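Local coordinates for protein plasma serine protease inhibitor (PDB 3DY0) that inactivates serine proteases in blood plasma and other body fluids, as a heparin-dependent serpin that binds irreversibly to their active-site serine, at residues 43-55 against 286-300. Numbering follows the deposited sequence. Where two conformers were deposited one is given.
Sequences LSLGAGSSTKMQI and GISNVFTSHADLSGI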
loop_
_atom_site.group_PDB
_atom_site.type_symbol
_atom_site.label_atom_id
_atom_site.label_comp_id
_atom_site.label_asym_id
_atom_site.label_seq_id
_atom_site.Cartn_x
_atom_site.Cartn_y
_atom_site.Cartn_z
ATOM N N LEU A 43 -8.697 -6.099 -11.551
ATOM C CA LEU A 43 -8.238 -6.142 -12.933
ATOM C C LEU A 43 -8.376 -7.559 -13.496
ATOM O O LEU A 43 -8.743 -7.734 -14.659
ATOM C CB LEU A 43 -6.780 -5.675 -13.017
ATOM C CG LEU A 43 -6.117 -5.637 -14.397
ATOM C CD1 LEU A 43 -6.923 -4.746 -15.341
ATOM C CD2 LEU A 43 -4.695 -5.111 -14.257
ATOM N N SER A 44 -8.105 -8.568 -12.670
ATOM C CA SER A 44 -8.203 -9.953 -13.127
ATOM C C SER A 44 -9.631 -10.350 -13.499
ATOM O O SER A 44 -9.833 -11.281 -14.278
ATOM C CB SER A 44 -7.654 -10.925 -12.069
ATOM O OG SER A 44 -8.572 -11.150 -11.008
ATOM N N LEU A 45 -10.620 -9.643 -12.960
ATOM C CA LEU A 45 -12.014 -9.962 -13.257
ATOM C C LEU A 45 -12.311 -9.892 -14.747
ATOM O O LEU A 45 -13.135 -10.655 -15.260
ATOM C CB LEU A 45 -12.955 -9.011 -12.517
ATOM C CG LEU A 45 -13.080 -9.198 -11.002
ATOM C CD1 LEU A 45 -13.946 -8.076 -10.434
ATOM C CD2 LEU A 45 -13.691 -10.566 -10.691
ATOM N N GLY A 46 -11.642 -8.978 -15.438
ATOM C CA GLY A 46 -11.875 -8.834 -16.864
ATOM C C GLY A 46 -10.703 -9.257 -17.722
ATOM O O GLY A 46 -10.628 -8.891 -18.896
ATOM N N ALA A 47 -9.784 -10.023 -17.143
ATOM C CA ALA A 47 -8.618 -10.492 -17.880
ATOM C C ALA A 47 -8.821 -11.931 -18.331
ATOM O O ALA A 47 -9.618 -12.668 -17.752
ATOM C CB ALA A 47 -7.374 -10.393 -17.007
ATOM N N GLY A 48 -8.094 -12.328 -19.369
ATOM C CA GLY A 48 -8.206 -13.687 -19.862
ATOM C C GLY A 48 -6.854 -14.289 -20.184
ATOM O O GLY A 48 -5.839 -13.600 -20.143
ATOM N N SER A 49 -6.850 -15.583 -20.494
ATOM C CA SER A 49 -5.643 -16.326 -20.852
ATOM C C SER A 49 -4.366 -15.982 -20.073
ATOM O O SER A 49 -4.378 -15.919 -18.846
ATOM C CB SER A 49 -5.390 -16.208 -22.360
ATOM O OG SER A 49 -5.338 -14.857 -22.784
ATOM N N SER A 50 -3.269 -15.770 -20.795
ATOM C CA SER A 50 -1.988 -15.453 -20.168
ATOM C C SER A 50 -2.006 -14.167 -19.348
ATOM O O SER A 50 -1.304 -14.060 -18.341
ATOM C CB SER A 50 -0.886 -15.363 -21.228
ATOM O OG SER A 50 -0.581 -16.641 -21.759
ATOM N N THR A 51 -2.801 -13.193 -19.780
ATOM C CA THR A 51 -2.888 -11.917 -19.069
ATOM C C THR A 51 -3.414 -12.120 -17.652
ATOM O O THR A 51 -2.882 -11.561 -16.689
ATOM C CB THR A 51 -3.801 -10.926 -19.818
ATOM O OG1 THR A 51 -3.211 -10.609 -21.084
ATOM C CG2 THR A 51 -3.978 -9.643 -19.016
ATOM N N LYS A 52 -4.464 -12.924 -17.529
ATOM C CA LYS A 52 -5.053 -13.215 -16.226
ATOM C C LYS A 52 -4.127 -14.115 -15.408
ATOM O O LYS A 52 -3.969 -13.931 -14.196
ATOM C CB LYS A 52 -6.413 -13.890 -16.423
ATOM C CG LYS A 52 -7.131 -14.258 -15.141
ATOM C CD LYS A 52 -8.441 -14.945 -15.481
ATOM C CE LYS A 52 -9.206 -15.332 -14.242
ATOM N NZ LYS A 52 -10.512 -15.948 -14.602
ATOM N N MET A 53 -3.511 -15.087 -16.075
ATOM C CA MET A 53 -2.599 -16.010 -15.407
ATOM C C MET A 53 -1.484 -15.263 -14.684
ATOM O O MET A 53 -1.207 -15.522 -13.512
ATOM C CB MET A 53 -1.982 -16.976 -16.423
ATOM C CG MET A 53 -2.964 -17.953 -17.045
ATOM S SD MET A 53 -2.151 -19.054 -18.227
ATOM C CE MET A 53 -1.493 -20.304 -17.126
ATOM N N GLN A 54 -0.843 -14.337 -15.388
ATOM C CA GLN A 54 0.248 -13.567 -14.799
ATOM C C GLN A 54 -0.209 -12.788 -13.581
ATOM O O GLN A 54 0.510 -12.708 -12.587
ATOM C CB GLN A 54 0.838 -12.595 -15.815
ATOM C CG GLN A 54 1.423 -13.255 -17.047
ATOM C CD GLN A 54 2.045 -12.244 -17.984
ATOM O OE1 GLN A 54 1.674 -11.073 -17.975
ATOM N NE2 GLN A 54 2.991 -12.692 -18.806
ATOM N N ILE A 55 -1.402 -12.208 -13.654
ATOM C CA ILE A 55 -1.905 -11.433 -12.524
ATOM C C ILE A 55 -2.146 -12.313 -11.300
ATOM O O ILE A 55 -1.736 -11.964 -10.192
ATOM C CB ILE A 55 -3.206 -10.687 -12.884
ATOM C CG1 ILE A 55 -2.926 -9.648 -13.971
ATOM C CG2 ILE A 55 -3.771 -9.995 -11.642
ATOM C CD1 ILE A 55 -4.172 -9.009 -14.547
ATOM N N GLY A 286 6.359 -10.585 -12.911
ATOM C CA GLY A 286 5.774 -11.406 -13.955
ATOM C C GLY A 286 4.466 -10.896 -14.529
ATOM O O GLY A 286 3.858 -11.563 -15.367
ATOM N N ILE A 287 4.018 -9.728 -14.082
ATOM C CA ILE A 287 2.770 -9.155 -14.583
ATOM C C ILE A 287 3.147 -8.154 -15.666
ATOM O O ILE A 287 3.503 -7.010 -15.374
ATOM C CB ILE A 287 1.996 -8.446 -13.455
ATOM C CG1 ILE A 287 1.677 -9.456 -12.351
ATOM C CG2 ILE A 287 0.712 -7.840 -14.003
ATOM C CD1 ILE A 287 1.055 -8.849 -11.108
ATOM N N SER A 288 3.048 -8.582 -16.922
ATOM C CA SER A 288 3.446 -7.726 -18.033
ATOM C C SER A 288 2.479 -7.603 -19.208
ATOM O O SER A 288 2.294 -6.514 -19.746
ATOM C CB SER A 288 4.801 -8.203 -18.565
ATOM O OG SER A 288 4.689 -9.501 -19.133
ATOM N N ASN A 289 1.864 -8.708 -19.607
ATOM C CA ASN A 289 0.964 -8.691 -20.760
ATOM C C ASN A 289 -0.155 -7.659 -20.726
ATOM O O ASN A 289 -0.488 -7.057 -21.747
ATOM C CB ASN A 289 0.370 -10.085 -20.968
ATOM C CG ASN A 289 1.371 -11.063 -21.547
ATOM O OD1 ASN A 289 2.559 -11.031 -21.212
ATOM N ND2 ASN A 289 0.894 -11.948 -22.416
ATOM N N VAL A 290 -0.730 -7.441 -19.551
ATOM C CA VAL A 290 -1.830 -6.500 -19.418
ATOM C C VAL A 290 -1.476 -5.065 -19.830
ATOM O O VAL A 290 -2.363 -4.259 -20.126
ATOM C CB VAL A 290 -2.371 -6.526 -17.964
ATOM C CG1 VAL A 290 -1.377 -5.861 -17.023
ATOM C CG2 VAL A 290 -3.739 -5.868 -17.896
ATOM N N PHE A 291 -0.182 -4.757 -19.879
ATOM C CA PHE A 291 0.281 -3.419 -20.250
ATOM C C PHE A 291 0.710 -3.339 -21.708
ATOM O O PHE A 291 1.264 -2.324 -22.137
ATOM C CB PHE A 291 1.475 -3.015 -19.377
ATOM C CG PHE A 291 1.203 -3.080 -17.902
ATOM C CD1 PHE A 291 0.259 -2.241 -17.319
ATOM C CD2 PHE A 291 1.893 -3.982 -17.094
ATOM C CE1 PHE A 291 0.003 -2.299 -15.949
ATOM C CE2 PHE A 291 1.641 -4.048 -15.718
ATOM C CZ PHE A 291 0.696 -3.204 -15.151
ATOM N N THR A 292 0.453 -4.399 -22.467
ATOM C CA THR A 292 0.862 -4.440 -23.868
ATOM C C THR A 292 -0.307 -4.522 -24.842
ATOM O O THR A 292 -1.461 -4.656 -24.437
ATOM C CB THR A 292 1.778 -5.645 -24.132
ATOM O OG1 THR A 292 1.006 -6.850 -24.093
ATOM C CG2 THR A 292 2.879 -5.719 -23.082
ATOM N N SER A 293 -0.003 -4.447 -26.135
ATOM C CA SER A 293 -1.053 -4.524 -27.143
ATOM C C SER A 293 -1.565 -5.958 -27.236
ATOM O O SER A 293 -2.544 -6.233 -27.933
ATOM C CB SER A 293 -0.535 -4.062 -28.510
ATOM O OG SER A 293 0.263 -5.056 -29.126
ATOM N N HIS A 294 -0.898 -6.871 -26.534
ATOM C CA HIS A 294 -1.305 -8.273 -26.523
ATOM C C HIS A 294 -2.083 -8.604 -25.259
ATOM O O HIS A 294 -2.287 -9.769 -24.920
ATOM C CB HIS A 294 -0.088 -9.191 -26.640
ATOM C CG HIS A 294 0.347 -9.428 -28.052
ATOM N ND1 HIS A 294 0.664 -8.400 -28.913
ATOM C CD2 HIS A 294 0.498 -10.572 -28.759
ATOM C CE1 HIS A 294 0.988 -8.902 -30.092
ATOM N NE2 HIS A 294 0.896 -10.218 -30.025
ATOM N N ALA A 295 -2.512 -7.565 -24.558
ATOM C CA ALA A 295 -3.286 -7.751 -23.342
ATOM C C ALA A 295 -4.605 -8.423 -23.692
ATOM O O ALA A 295 -5.222 -8.097 -24.708
ATOM C CB ALA A 295 -3.560 -6.404 -22.693
ATOM N N ASP A 296 -5.021 -9.375 -22.866
ATOM C CA ASP A 296 -6.300 -10.038 -23.069
ATOM C C ASP A 296 -7.209 -9.481 -21.980
ATOM O O ASP A 296 -7.177 -9.939 -20.835
ATOM C CB ASP A 296 -6.178 -11.556 -22.917
ATOM C CG ASP A 296 -7.512 -12.273 -23.100
ATOM O OD1 ASP A 296 -8.552 -11.588 -23.217
ATOM O OD2 ASP A 296 -7.521 -13.521 -23.116
ATOM N N LEU A 297 -7.990 -8.465 -22.335
ATOM C CA LEU A 297 -8.915 -7.843 -21.396
ATOM C C LEU A 297 -10.330 -7.978 -21.947
ATOM O O LEU A 297 -11.156 -7.079 -21.807
ATOM C CB LEU A 297 -8.556 -6.368 -21.196
ATOM C CG LEU A 297 -7.265 -6.140 -20.403
ATOM C CD1 LEU A 297 -6.849 -4.683 -20.484
ATOM C CD2 LEU A 297 -7.481 -6.573 -18.956
ATOM N N SER A 298 -10.586 -9.125 -22.569
ATOM C CA SER A 298 -11.881 -9.431 -23.160
ATOM C C SER A 298 -13.001 -9.422 -22.126
ATOM O O SER A 298 -14.172 -9.277 -22.473
ATOM C CB SER A 298 -11.823 -10.799 -23.849
ATOM O OG SER A 298 -11.344 -11.792 -22.957
ATOM N N GLY A 299 -12.638 -9.572 -20.857
ATOM C CA GLY A 299 -13.638 -9.573 -19.805
ATOM C C GLY A 299 -14.149 -8.191 -19.437
ATOM O O GLY A 299 -15.248 -8.058 -18.903
ATOM N N ILE A 300 -13.379 -7.146 -19.719
ATOM C CA ILE A 300 -13.834 -5.800 -19.381
ATOM C C ILE A 300 -14.546 -5.120 -20.546
ATOM O O ILE A 300 -15.482 -4.344 -20.344
ATOM C CB ILE A 300 -12.667 -4.901 -18.916
ATOM C CG1 ILE A 300 -13.201 -3.511 -18.556
ATOM C CG2 ILE A 300 -11.615 -4.804 -20.007
ATOM C CD1 ILE A 300 -12.150 -2.557 -18.023
HETATM O O HOH W 1 -0.646 -9.560 -17.378
HETATM O O HOH W 2 -2.077 -12.032 -22.879
#
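Gln-54 points its amide at the start of the 3-10 turn 289-291, where OE1 accepts two backbone N-H groups. The bond from Asn-289 N to Gln-54 OE1, 2.9 Å, lies in the carbonyl plane on a lone pair, whereas Ser-288 N approaches the same oxygen from above that plane. The long, extended glutamine chain suits this reach from a helix, and its NE2 adds a weak bond to Asn-289 OD1, the two amide planes standing 76° apart. A water links Gln-54 OE1 and Thr-51 O with Val-290 N.

One turn earlier in the helix, Thr-51 uses both of its branches. With OG1 beside its own backbone N (chi1 -65°), the hydroxyl accepts from Asp-296 N at 2.8 Å. A second water joins this hydroxyl to Asn-289 ND2 and His-294 O.

Asp-296, with two carboxylate oxygens, can serve both segments. The short Ser-49 hydroxyl donates to the anti lone pair of the adjacent Asp-296 OD2, OG to OD2 2.6 Å. OD1 accepts Ser-298 N, making an Asx turn, and also the Ser-298 hydroxyl on its syn lone pair. The backbone O of Asp-296 accepts a hydrogen bond from Gly-48 N.

Glycines allow close backbone approach: Gly-46 and Gly-299 have their CA atoms 3.5 Å apart, too near for a side chain on either, and Gly-299 N makes a weak bond to Gly-46 O.

Branched aliphatic side chains suit the buried side, toward the strands. Leu-43 CD2 meets Val-290 CG2 tip to tip at 3.8 Å, Thr-51 CG2 packs against Val-290 CB at 3.7 Å, Leu-43 CD1 lies near Leu-297, and Ile-55 crosses Ile-287 at about a right angle.

In this serpin the contact ties helices 33-45 and 49-58 to the loop linking strands 259-277 and 307-319; Leu-43 and Val-290 both rest on Val-308 of strand 307-319, and Leu-43 and Leu-297 on Phe-334 of strand 323-335.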